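Local coordinates for CBS domain-containing protein (Agrobacterium tumefaciens, PDB 3FHM), which is of uncharacterized function but binds AMP and NADH through paired CBS domains, which is consistent with a nucleotide-sensing or regulatory role, at residues K101-C106 with H126-E131. Numbering follows the deposited sequence.
With AMP (adenosine monophosphate), chain E; NAI (1,4-dihydronicotinamide adenine dinucleotide), chain F.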
loop_
_atom_site.group_PDB
_atom_site.type_symbol
_atom_site.label_atom_id
_atom_site.label_comp_id
_atom_site.label_asym_id
_atom_site.label_seq_id
_atom_site.Cartn_x
_atom_site.Cartn_y
_atom_site.Cartn_z
ATOM N N LYS A 101 -3.741 -0.256 17.192
ATOM C CA LYS A 101 -4.222 0.695 18.230
ATOM C C LYS A 101 -3.304 1.896 18.491
ATOM O O LYS A 101 -3.783 3.018 18.675
ATOM C CB LYS A 101 -4.521 -0.024 19.552
ATOM C CG LYS A 101 -5.950 -0.445 19.659
ATOM C CD LYS A 101 -6.170 -1.123 20.957
ATOM C CE LYS A 101 -6.666 -2.529 20.757
ATOM N NZ LYS A 101 -5.733 -3.213 19.798
ATOM N N ASN A 102 -1.995 1.657 18.524
ATOM C CA ASN A 102 -1.012 2.743 18.654
ATOM C C ASN A 102 -0.697 3.462 17.374
ATOM O O ASN A 102 0.212 3.073 16.641
ATOM C CB ASN A 102 0.293 2.244 19.210
ATOM C CG ASN A 102 0.496 2.678 20.600
ATOM O OD1 ASN A 102 1.357 3.535 20.873
ATOM N ND2 ASN A 102 -0.322 2.124 21.521
ATOM N N VAL A 103 -1.428 4.539 17.150
ATOM C CA VAL A 103 -1.399 5.293 15.929
ATOM C C VAL A 103 -0.367 6.424 15.962
ATOM O O VAL A 103 -0.551 7.345 16.753
ATOM C CB VAL A 103 -2.785 5.938 15.768
ATOM C CG1 VAL A 103 -2.919 6.746 14.483
ATOM C CG2 VAL A 103 -3.849 4.882 15.810
ATOM N N VAL A 104 0.681 6.381 15.110
ATOM C CA VAL A 104 1.679 7.484 14.971
ATOM C C VAL A 104 1.137 8.620 14.039
ATOM O O VAL A 104 0.561 8.326 13.007
ATOM C CB VAL A 104 3.058 6.972 14.438
ATOM C CG1 VAL A 104 4.046 8.100 14.269
ATOM C CG2 VAL A 104 3.638 5.947 15.327
ATOM N N ARG A 105 1.329 9.894 14.424
ATOM C CA ARG A 105 0.766 11.088 13.736
ATOM C C ARG A 105 1.836 12.105 13.331
ATOM O O ARG A 105 2.958 12.088 13.843
ATOM C CB ARG A 105 -0.168 11.866 14.685
ATOM C CG ARG A 105 -1.189 11.048 15.476
ATOM C CD ARG A 105 -1.115 11.305 17.004
ATOM N NE ARG A 105 -1.472 10.083 17.753
ATOM C CZ ARG A 105 -1.928 10.042 19.009
ATOM N NH1 ARG A 105 -2.221 8.875 19.579
ATOM N NH2 ARG A 105 -2.117 11.157 19.699
ATOM N N CYS A 106 1.459 13.033 12.450
ATOM C CA CYS A 106 2.255 14.274 12.243
ATOM C C CYS A 106 1.461 15.597 12.405
ATOM O O CYS A 106 0.256 15.574 12.682
ATOM C CB CYS A 106 2.960 14.271 10.914
ATOM S SG CYS A 106 1.778 14.289 9.674
ATOM N N HIS A 126 0.860 5.299 5.991
ATOM C CA HIS A 126 -0.238 6.219 6.262
ATOM C C HIS A 126 0.108 6.940 7.547
ATOM O O HIS A 126 0.551 6.309 8.574
ATOM C CB HIS A 126 -1.568 5.480 6.317
ATOM C CG HIS A 126 -2.084 5.039 4.969
ATOM N ND1 HIS A 126 -2.048 3.714 4.548
ATOM C CD2 HIS A 126 -2.624 5.761 3.930
ATOM C CE1 HIS A 126 -2.589 3.640 3.337
ATOM N NE2 HIS A 126 -2.935 4.865 2.930
ATOM N N VAL A 127 0.018 8.278 7.482
ATOM C CA VAL A 127 0.158 9.070 8.728
ATOM C C VAL A 127 -0.943 10.137 8.883
ATOM O O VAL A 127 -1.052 11.034 8.054
ATOM C CB VAL A 127 1.656 9.544 9.080
ATOM C CG1 VAL A 127 2.697 9.020 8.108
ATOM C CG2 VAL A 127 1.766 11.083 9.277
ATOM N N PRO A 128 -1.817 9.939 9.911
ATOM C CA PRO A 128 -2.926 10.821 10.290
ATOM C C PRO A 128 -2.341 12.139 10.750
ATOM O O PRO A 128 -1.336 12.127 11.477
ATOM C CB PRO A 128 -3.565 10.072 11.498
ATOM C CG PRO A 128 -3.216 8.681 11.323
ATOM C CD PRO A 128 -1.782 8.751 10.785
ATOM N N VAL A 129 -2.948 13.249 10.342
ATOM C CA VAL A 129 -2.523 14.609 10.800
ATOM C C VAL A 129 -3.328 15.158 12.019
ATOM O O VAL A 129 -4.576 15.187 12.031
ATOM C CB VAL A 129 -2.440 15.683 9.623
ATOM C CG1 VAL A 129 -1.762 16.976 10.087
ATOM C CG2 VAL A 129 -1.705 15.152 8.407
ATOM N N GLU A 130 -2.584 15.583 13.036
ATOM C CA GLU A 130 -3.155 16.156 14.274
ATOM C C GLU A 130 -2.814 17.653 14.490
ATOM O O GLU A 130 -1.756 18.124 14.089
ATOM C CB GLU A 130 -2.718 15.312 15.481
ATOM C CG GLU A 130 -2.721 16.028 16.802
ATOM C CD GLU A 130 -1.417 15.840 17.535
ATOM O OE1 GLU A 130 -0.944 14.669 17.566
ATOM O OE2 GLU A 130 -0.872 16.858 18.054
ATOM N N GLU A 131 -3.741 18.380 15.104
ATOM C CA GLU A 131 -3.522 19.746 15.543
ATOM C C GLU A 131 -4.585 20.108 16.546
ATOM O O GLU A 131 -5.788 20.021 16.258
ATOM C CB GLU A 131 -3.547 20.730 14.379
ATOM C CG GLU A 131 -4.897 20.876 13.718
ATOM C CD GLU A 131 -5.206 22.310 13.340
ATOM O OE1 GLU A 131 -6.411 22.625 13.229
ATOM O OE2 GLU A 131 -4.258 23.113 13.153
HETATM P P AMP E . 0.228 0.388 5.510
HETATM O O1P AMP E . -0.236 1.624 6.179
HETATM O O2P AMP E . -0.803 -0.419 4.807
HETATM O O3P AMP E . 1.556 0.606 4.795
HETATM O "O5'" AMP E . 0.375 -0.405 6.902
HETATM C "C5'" AMP E . 0.970 -1.695 7.169
HETATM C "C4'" AMP E . 0.865 -1.859 8.695
HETATM O "O4'" AMP E . 1.222 -0.644 9.331
HETATM C "C3'" AMP E . -0.572 -2.093 9.146
HETATM O "O3'" AMP E . -0.695 -2.907 10.308
HETATM C "C2'" AMP E . -1.031 -0.770 9.604
HETATM O "O2'" AMP E . -1.966 -0.973 10.627
HETATM C "C1'" AMP E . 0.192 -0.184 10.171
HETATM N N9 AMP E . -0.010 1.277 10.190
HETATM C C8 AMP E . -0.565 2.115 9.272
HETATM N N7 AMP E . -0.635 3.430 9.675
HETATM C C5 AMP E . -0.082 3.420 10.868
HETATM C C6 AMP E . 0.186 4.455 11.855
HETATM N N6 AMP E . -0.151 5.740 11.617
HETATM N N1 AMP E . 0.777 4.051 12.995
HETATM C C2 AMP E . 1.108 2.750 13.258
HETATM N N3 AMP E . 0.894 1.736 12.425
HETATM C C4 AMP E . 0.315 2.031 11.222
HETATM P PA NAI F . -3.982 5.007 -0.904
HETATM O O1A NAI F . -4.438 4.361 -2.151
HETATM O O2A NAI F . -4.327 4.508 0.489
HETATM O O5B NAI F . -4.487 6.506 -0.883
HETATM C C5B NAI F . -4.942 7.170 -2.090
HETATM C C4B NAI F . -5.329 8.581 -1.742
HETATM O O4B NAI F . -6.378 8.601 -0.783
HETATM C C3B NAI F . -4.151 9.198 -1.060
HETATM O O3B NAI F . -4.115 10.530 -1.610
HETATM C C2B NAI F . -4.504 9.276 0.385
HETATM O O2B NAI F . -4.245 10.593 0.739
HETATM C C1B NAI F . -5.988 9.237 0.402
HETATM N N9A NAI F . -6.521 8.530 1.585
HETATM C C8A NAI F . -6.077 7.368 2.096
HETATM N N7A NAI F . -6.803 7.048 3.195
HETATM C C5A NAI F . -7.727 7.987 3.375
HETATM C C6A NAI F . -8.819 8.226 4.328
HETATM N N6A NAI F . -9.044 7.343 5.331
HETATM N N1A NAI F . -9.585 9.338 4.191
HETATM C C2A NAI F . -9.347 10.203 3.195
HETATM N N3A NAI F . -8.381 10.004 2.288
HETATM C C4A NAI F . -7.546 8.949 2.324
HETATM O O3 NAI F . -2.414 5.332 -0.771
HETATM P PN NAI F . -1.122 5.132 -1.747
HETATM O O1N NAI F . -0.238 3.934 -1.554
HETATM O O2N NAI F . -0.473 6.438 -1.457
HETATM O O5D NAI F . -1.726 5.063 -3.240
HETATM C C5D NAI F . -1.986 3.897 -4.032
HETATM C C4D NAI F . -1.468 4.200 -5.433
HETATM O O4D NAI F . -2.068 5.426 -5.908
HETATM C C3D NAI F . 0.074 4.429 -5.400
HETATM O O3D NAI F . 0.732 3.798 -6.507
HETATM C C2D NAI F . 0.307 5.928 -5.562
HETATM O O2D NAI F . 1.553 6.248 -6.216
HETATM C C1D NAI F . -0.993 6.327 -6.293
HETATM N N1N NAI F . -1.385 7.645 -5.906
HETATM C C2N NAI F . -1.590 8.521 -6.909
HETATM C C3N NAI F . -1.959 9.853 -6.626
HETATM C C7N NAI F . -2.219 10.780 -7.799
HETATM O O7N NAI F . -2.589 11.952 -7.605
HETATM N N7N NAI F . -2.090 10.262 -9.028
HETATM C C4N NAI F . -2.113 10.272 -5.284
HETATM C C5N NAI F . -1.865 9.338 -4.251
HETATM C C6N NAI F . -1.499 7.992 -4.580
#
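In this CBS domain E130 OE1 lies off the edge of the R105 guanidinium, near its plane, with the carboxylate and guanidinium planes turned 81° apart; the touch itself is OE1 against the CD methylene of R105. R105 NH2 and E130 OE1 stand 4.3 Å apart, opposite charges too distant for a salt bridge. R105 NE donates within its own segment to V103 O (3.1 Å), which lies in the guanidinium plane and helps hold the group's orientation. At the other end of strand 126-131, the H126 imidazole also works by its edges, ND1 to AMP O1P (3.2 Å) and NE2 to O2A of the dinucleotide (2.8 Å), so one ring ties together two nucleotides.

The pair illustrates how an extended segment leading toward a helix, here 112-122, reads an adenine while crossing a strand. V104 offers both backbone groups to the base: V104 N donates to AMP N1 (3.1 Å), and V104 O accepts from AMP N6 (3.0 Å). AMP N6 also makes a weak bond to H126 O, bringing both segments to one amino group. The P128 ring lies across V103, its CG against V103 CG1 and its CD beside V104 O and AMP N6.

Beyond the base, C106 pairs with V129 in a single beta bridge. C106 N donates to P128 O, and E130 N returns a nearly straight bond to C106 O (2.9 Å, 173°). L115 of helix 112-122 and V26 of helix 26-33 pack on the cysteine side chain. With chi1 at 65°, its sulphur sits between backbone N and carbonyl carbon, which sets C106 SG 3.8 Å from V129 CG2.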